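Local coordinates for DUF1987 domain-containing protein (Pseudomonas aeruginosa, PDB 6K4F), which probably acts as a regulatory phosphoprotein in the SiaABC threonine phosphorylation pathway, which controls biofilm formation in response to carbon availability, at residues I8-A16 with Q29-L40. Numbering follows the deposited sequence.
Sequences IPGTQSTPA and QGDSYPENSYEL
The carbonyl oxygen of S13 receives the backbone N-H of Y33, with S13 O 2.8 Å from Y33 N, and the CA-H of S32 adds a softer contact to the same oxygen. This grip lays the S13 backbone against the Y33 ring: S13 CA sits over the ring centre, 4.0 Å from the centroid, a CH-pi contact, and S13 CB covers the CD2-CE2 side. Serine suits this place because its small side chain lets the backbone come so near the aromatic face. Y33 CG lies between its own backbone N and carbonyl carbon (chi1 45°), which swings the ring back over the loop. A water accepts from Y33 OH at 2.7 Å and donates to Q12 O and, over a longer distance, to D31 OD1, tying the phenol to both segments.

Further along, A16 and Q29 form an antiparallel hydrogen-bonded pair. A16 N reaches Q29 O at 2.9 Å, and Q29 N returns the bond to A16 O, both within the carbonyl planes. P15 N has no hydrogen to give D31 O, 3.0 Å away, and the ring packs its CD against that oxygen and S32 OG; at G30 (phi 118°) the chain turns its corner, in a backbone conformation where a CB would be pressed against the carbonyl oxygen of Q29.

Leucine suits position 40 because its branched end reaches two ways: CD2 meets P15 CD at 3.7 Å and also T14 CB, while CD1 touches I8 CG2 at 3.9 Å. T14 CG2 packs on P34 CB at 3.6 Å.

The loop joining strands 6-8 and 16-20 thus packs against the connection from strand 25-29 to helix 37-53; P15 also touches L65 of strand 59-68, D31 OD2 accepts from Y67 N, and S32 OG bonds S72 OG of helix 70-88.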
ATOM      1  N   ILE A   8      -5.017  10.472  -5.216  1.00 24.34           N
ATOM      2  CA  ILE A   8      -4.167  10.554  -6.395  1.00 23.86           C
ATOM      3  C   ILE A   8      -4.932   9.929  -7.556  1.00 29.30           C
ATOM      4  O   ILE A   8      -5.167   8.706  -7.555  1.00 27.80           O
ATOM      5  CB  ILE A   8      -2.829   9.833  -6.170  1.00 28.07           C
ATOM      6  CG1 ILE A   8      -2.261  10.188  -4.802  1.00 31.77           C
ATOM      7  CG2 ILE A   8      -1.835  10.131  -7.308  1.00 27.04           C
ATOM      8  CD1 ILE A   8      -1.985  11.667  -4.635  1.00 35.48           C
ATOM      9  N   PRO A   9      -5.339  10.707  -8.561  1.00 29.07           N
ATOM     10  CA  PRO A   9      -6.042  10.136  -9.715  1.00 27.09           C
ATOM     11  C   PRO A   9      -5.153   9.195 -10.507  1.00 27.90           C
ATOM     12  O   PRO A   9      -3.973   9.473 -10.735  1.00 26.48           O
ATOM     13  CB  PRO A   9      -6.410  11.368 -10.553  1.00 30.71           C
ATOM     14  CG  PRO A   9      -6.323  12.510  -9.613  1.00 33.73           C
ATOM     15  CD  PRO A   9      -5.242  12.175  -8.645  1.00 30.07           C
ATOM     16  N   GLY A  10      -5.738   8.083 -10.942  1.00 26.90           N
ATOM     17  CA  GLY A  10      -4.989   7.138 -11.753  1.00 30.95           C
ATOM     18  C   GLY A  10      -4.732   7.660 -13.155  1.00 32.22           C
ATOM     19  O   GLY A  10      -5.479   8.481 -13.695  1.00 33.21           O
ATOM     20  N   THR A  11      -3.644   7.169 -13.753  1.00 26.46           N
ATOM     21  CA  THR A  11      -3.285   7.479 -15.130  1.00 32.74           C
ATOM     22  C   THR A  11      -2.858   6.193 -15.821  1.00 34.08           C
ATOM     23  O   THR A  11      -2.846   5.112 -15.226  1.00 31.62           O
ATOM     24  CB  THR A  11      -2.145   8.506 -15.233  1.00 33.57           C
ATOM     25  OG1 THR A  11      -0.923   7.907 -14.784  1.00 38.63           O
ATOM     26  CG2 THR A  11      -2.443   9.764 -14.406  1.00 35.43           C
ATOM     27  N   GLN A  12      -2.496   6.315 -17.094  1.00 32.71           N
ATOM     28  CA  GLN A  12      -2.048   5.136 -17.820  1.00 37.46           C
ATOM     29  C   GLN A  12      -0.901   4.442 -17.089  1.00 36.96           C
ATOM     30  O   GLN A  12      -0.885   3.210 -16.969  1.00 37.64           O
ATOM     31  CB  GLN A  12      -1.637   5.515 -19.242  1.00 39.21           C
ATOM     32  CG  GLN A  12      -1.357   4.296 -20.110  1.00 44.52           C
ATOM     33  CD  GLN A  12      -0.699   4.641 -21.427  1.00 46.36           C
ATOM     34  OE1 GLN A  12      -0.658   5.805 -21.837  1.00 49.02           O
ATOM     35  NE2 GLN A  12      -0.179   3.628 -22.103  1.00 49.40           N
ATOM     36  N   SER A  13       0.036   5.216 -16.542  1.00 34.35           N
ATOM     37  CA  SER A  13       1.244   4.658 -15.952  1.00 34.89           C
ATOM     38  C   SER A  13       1.298   4.748 -14.428  1.00 34.69           C
ATOM     39  O   SER A  13       2.277   4.285 -13.834  1.00 37.08           O
ATOM     40  CB  SER A  13       2.472   5.356 -16.546  1.00 34.61           C
ATOM     41  OG  SER A  13       2.443   6.735 -16.241  1.00 36.04           O
ATOM     42  N   THR A  14       0.299   5.341 -13.774  1.00 27.69           N
ATOM     43  CA  THR A  14       0.364   5.494 -12.329  1.00 27.61           C
ATOM     44  C   THR A  14      -0.961   5.085 -11.699  1.00 30.56           C
ATOM     45  O   THR A  14      -2.026   5.320 -12.284  1.00 27.52           O
ATOM     46  CB  THR A  14       0.713   6.933 -11.912  1.00 35.68           C
ATOM     47  OG1 THR A  14      -0.219   7.859 -12.486  1.00 35.61           O
ATOM     48  CG2 THR A  14       2.124   7.277 -12.370  1.00 36.95           C
ATOM     49  N   PRO A  15      -0.922   4.447 -10.533  1.00 31.23           N
ATOM     50  CA  PRO A  15      -2.157   3.924  -9.939  1.00 31.55           C
ATOM     51  C   PRO A  15      -3.010   5.011  -9.316  1.00 31.72           C
ATOM     52  O   PRO A  15      -2.523   6.049  -8.860  1.00 26.97           O
ATOM     53  CB  PRO A  15      -1.645   2.966  -8.857  1.00 28.32           C
ATOM     54  CG  PRO A  15      -0.352   3.543  -8.457  1.00 30.85           C
ATOM     55  CD  PRO A  15       0.258   4.111  -9.719  1.00 31.89           C
ATOM     56  N   ALA A  16      -4.311   4.743  -9.290  1.00 26.90           N
ATOM     57  CA  ALA A  16      -5.205   5.540  -8.473  1.00 28.26           C
ATOM     58  C   ALA A  16      -5.000   5.156  -7.009  1.00 28.25           C
ATOM     59  O   ALA A  16      -4.954   3.966  -6.672  1.00 28.90           O
ATOM     60  CB  ALA A  16      -6.658   5.315  -8.908  1.00 28.42           C
ATOM     61  N   GLN A  29      -5.228   1.097  -7.013  1.00 29.91           N
ATOM     62  CA  GLN A  29      -5.688   0.316  -8.154  1.00 30.87           C
ATOM     63  C   GLN A  29      -4.908   0.716  -9.391  1.00 32.73           C
ATOM     64  O   GLN A  29      -4.759   1.911  -9.662  1.00 34.34           O
ATOM     65  CB  GLN A  29      -7.186   0.524  -8.412  1.00 31.75           C
ATOM     66  CG  GLN A  29      -8.064   0.399  -7.186  1.00 36.19           C
ATOM     67  CD  GLN A  29      -8.256   1.715  -6.448  1.00 42.59           C
ATOM     68  OE1 GLN A  29      -8.313   2.787  -7.055  1.00 43.37           O
ATOM     69  NE2 GLN A  29      -8.392   1.635  -5.133  1.00 38.63           N
ATOM     70  N   GLY A  30      -4.446  -0.271 -10.152  1.00 28.21           N
ATOM     71  CA  GLY A  30      -3.902  -0.062 -11.484  1.00 30.81           C
ATOM     72  C   GLY A  30      -2.448  -0.476 -11.592  1.00 34.62           C
ATOM     73  O   GLY A  30      -1.901  -1.190 -10.746  1.00 35.94           O
ATOM     74  N   ASP A  31      -1.818  -0.029 -12.669  1.00 33.42           N
ATOM     75  CA  ASP A  31      -0.389  -0.247 -12.820  1.00 35.68           C
ATOM     76  C   ASP A  31       0.404   0.903 -12.257  1.00 34.24           C
ATOM     77  O   ASP A  31      -0.090   2.015 -12.068  1.00 30.00           O
ATOM     78  CB  ASP A  31       0.047  -0.346 -14.249  1.00 55.35           C
ATOM     79  CG  ASP A  31      -0.536  -1.452 -14.926  1.00 63.85           C
ATOM     80  OD1 ASP A  31      -1.203  -1.083 -15.871  1.00 63.63           O
ATOM     81  OD2 ASP A  31      -0.338  -2.658 -14.619  1.00 67.92           O
ATOM     82  N   SER A  32       1.687   0.642 -12.081  1.00 30.09           N
ATOM     83  CA  SER A  32       2.600   1.656 -11.582  1.00 28.86           C
ATOM     84  C   SER A  32       3.910   1.423 -12.332  1.00 34.05           C
ATOM     85  O   SER A  32       4.721   0.579 -11.946  1.00 33.52           O
ATOM     86  CB  SER A  32       2.745   1.531 -10.069  1.00 32.41           C
ATOM     87  OG  SER A  32       3.438   2.623  -9.516  1.00 33.31           O
ATOM     88  N   TYR A  33       4.100   2.149 -13.429  1.00 37.15           N
ATOM     89  CA  TYR A  33       5.417   2.263 -14.054  1.00 37.02           C
ATOM     90  C   TYR A  33       5.736   3.726 -14.332  1.00 39.33           C
ATOM     91  O   TYR A  33       5.981   4.119 -15.476  1.00 46.55           O
ATOM     92  CB  TYR A  33       5.511   1.406 -15.319  1.00 33.56           C
ATOM     93  CG  TYR A  33       4.355   1.464 -16.289  1.00 35.53           C
ATOM     94  CD1 TYR A  33       3.210   0.710 -16.083  1.00 39.35           C
ATOM     95  CD2 TYR A  33       4.433   2.238 -17.440  1.00 38.98           C
ATOM     96  CE1 TYR A  33       2.156   0.748 -16.987  1.00 44.51           C
ATOM     97  CE2 TYR A  33       3.394   2.277 -18.350  1.00 39.87           C
ATOM     98  CZ  TYR A  33       2.260   1.534 -18.121  1.00 40.63           C
ATOM     99  OH  TYR A  33       1.232   1.581 -19.029  1.00 41.42           O
ATOM    100  N   PRO A  34       5.751   4.567 -13.296  1.00 36.85           N
ATOM    101  CA  PRO A  34       6.116   5.966 -13.501  1.00 36.29           C
ATOM    102  C   PRO A  34       7.608   6.103 -13.732  1.00 43.87           C
ATOM    103  O   PRO A  34       8.400   5.220 -13.399  1.00 37.02           O
ATOM    104  CB  PRO A  34       5.700   6.635 -12.192  1.00 36.53           C
ATOM    105  CG  PRO A  34       5.852   5.601 -11.189  1.00 39.60           C
ATOM    106  CD  PRO A  34       5.528   4.287 -11.863  1.00 36.44           C
ATOM    107  N   GLU A  35       7.978   7.239 -14.323  1.00 52.54           N
ATOM    108  CA  GLU A  35       9.390   7.570 -14.474  1.00 59.86           C
ATOM    109  C   GLU A  35      10.016   7.913 -13.130  1.00 54.23           C
ATOM    110  O   GLU A  35      11.151   7.518 -12.845  1.00 56.25           O
ATOM    111  CB  GLU A  35       9.555   8.730 -15.454  1.00 71.01           C
ATOM    112  CG  GLU A  35       8.675   9.932 -15.138  1.00 79.24           C
ATOM    113  CD  GLU A  35       8.175  10.633 -16.384  1.00 87.12           C
ATOM    114  OE1 GLU A  35       7.068  11.211 -16.340  1.00 90.46           O
ATOM    115  OE2 GLU A  35       8.889  10.607 -17.411  1.00 92.03           O
ATOM    116  N   ASN A  36       9.282   8.617 -12.280  1.00 49.19           N
ATOM    117  CA  ASN A  36       9.771   9.043 -10.972  1.00 46.66           C
ATOM    118  C   ASN A  36       8.819   8.481  -9.920  1.00 36.83           C
ATOM    119  O   ASN A  36       7.775   9.078  -9.637  1.00 41.72           O
ATOM    120  CB  ASN A  36       9.861  10.568 -10.911  1.00 46.01           C
ATOM    121  CG  ASN A  36      10.646  11.062  -9.717  1.00 47.79           C
ATOM    122  OD1 ASN A  36      10.626  10.453  -8.645  1.00 46.35           O
ATOM    123  ND2 ASN A  36      11.349  12.176  -9.895  1.00 49.12           N
ATOM    124  N   SER A  37       9.175   7.336  -9.333  1.00 35.30           N
ATOM    125  CA  SER A  37       8.264   6.715  -8.376  1.00 38.54           C
ATOM    126  C   SER A  37       8.269   7.415  -7.027  1.00 34.08           C
ATOM    127  O   SER A  37       7.235   7.440  -6.351  1.00 40.30           O
ATOM    128  CB  SER A  37       8.594   5.231  -8.189  1.00 47.29           C
ATOM    129  OG  SER A  37       8.221   4.482  -9.334  1.00 55.11           O
ATOM    130  N   TYR A  38       9.388   8.001  -6.606  1.00 38.33           N
ATOM    131  CA  TYR A  38       9.335   8.701  -5.332  1.00 48.58           C
ATOM    132  C   TYR A  38       8.546  10.004  -5.439  1.00 41.95           C
ATOM    133  O   TYR A  38       7.983  10.461  -4.442  1.00 41.51           O
ATOM    134  CB  TYR A  38      10.735   8.946  -4.783  1.00 67.37           C
ATOM    135  CG  TYR A  38      10.824   8.628  -3.301  1.00 81.74           C
ATOM    136  CD1 TYR A  38      10.993   9.641  -2.360  1.00 88.56           C
ATOM    137  CD2 TYR A  38      10.706   7.315  -2.842  1.00 84.19           C
ATOM    138  CE1 TYR A  38      11.063   9.357  -1.005  1.00 89.60           C
ATOM    139  CE2 TYR A  38      10.773   7.023  -1.491  1.00 86.55           C
ATOM    140  CZ  TYR A  38      10.952   8.048  -0.578  1.00 90.16           C
ATOM    141  OH  TYR A  38      11.021   7.766   0.767  1.00 94.02           O
ATOM    142  N   GLU A  39       8.473  10.606  -6.630  1.00 41.57           N
ATOM    143  CA  GLU A  39       7.583  11.754  -6.800  1.00 37.97           C
ATOM    144  C   GLU A  39       6.135  11.349  -6.559  1.00 36.94           C
ATOM    145  O   GLU A  39       5.356  12.106  -5.961  1.00 39.30           O
ATOM    146  CB  GLU A  39       7.733  12.359  -8.196  1.00 47.38           C
ATOM    147  CG  GLU A  39       8.642  13.580  -8.277  1.00 57.97           C
ATOM    148  CD  GLU A  39       8.381  14.596  -7.173  1.00 63.93           C
ATOM    149  OE1 GLU A  39       9.169  14.637  -6.201  1.00 66.29           O
ATOM    150  OE2 GLU A  39       7.394  15.359  -7.278  1.00 65.16           O
ATOM    151  N   LEU A  40       5.763  10.144  -6.996  1.00 34.15           N
ATOM    152  CA  LEU A  40       4.392   9.676  -6.829  1.00 32.79           C
ATOM    153  C   LEU A  40       4.142   9.124  -5.426  1.00 32.70           C
ATOM    154  O   LEU A  40       3.123   9.443  -4.807  1.00 28.27           O
ATOM    155  CB  LEU A  40       4.081   8.622  -7.890  1.00 32.74           C
ATOM    156  CG  LEU A  40       2.667   8.050  -7.821  1.00 44.20           C
ATOM    157  CD1 LEU A  40       1.703   9.048  -8.437  1.00 45.78           C
ATOM    158  CD2 LEU A  40       2.608   6.698  -8.527  1.00 50.14           C
TER
HETATM  159  O   HOH W   1      -1.370   0.910 -18.482  1.00 45.60           O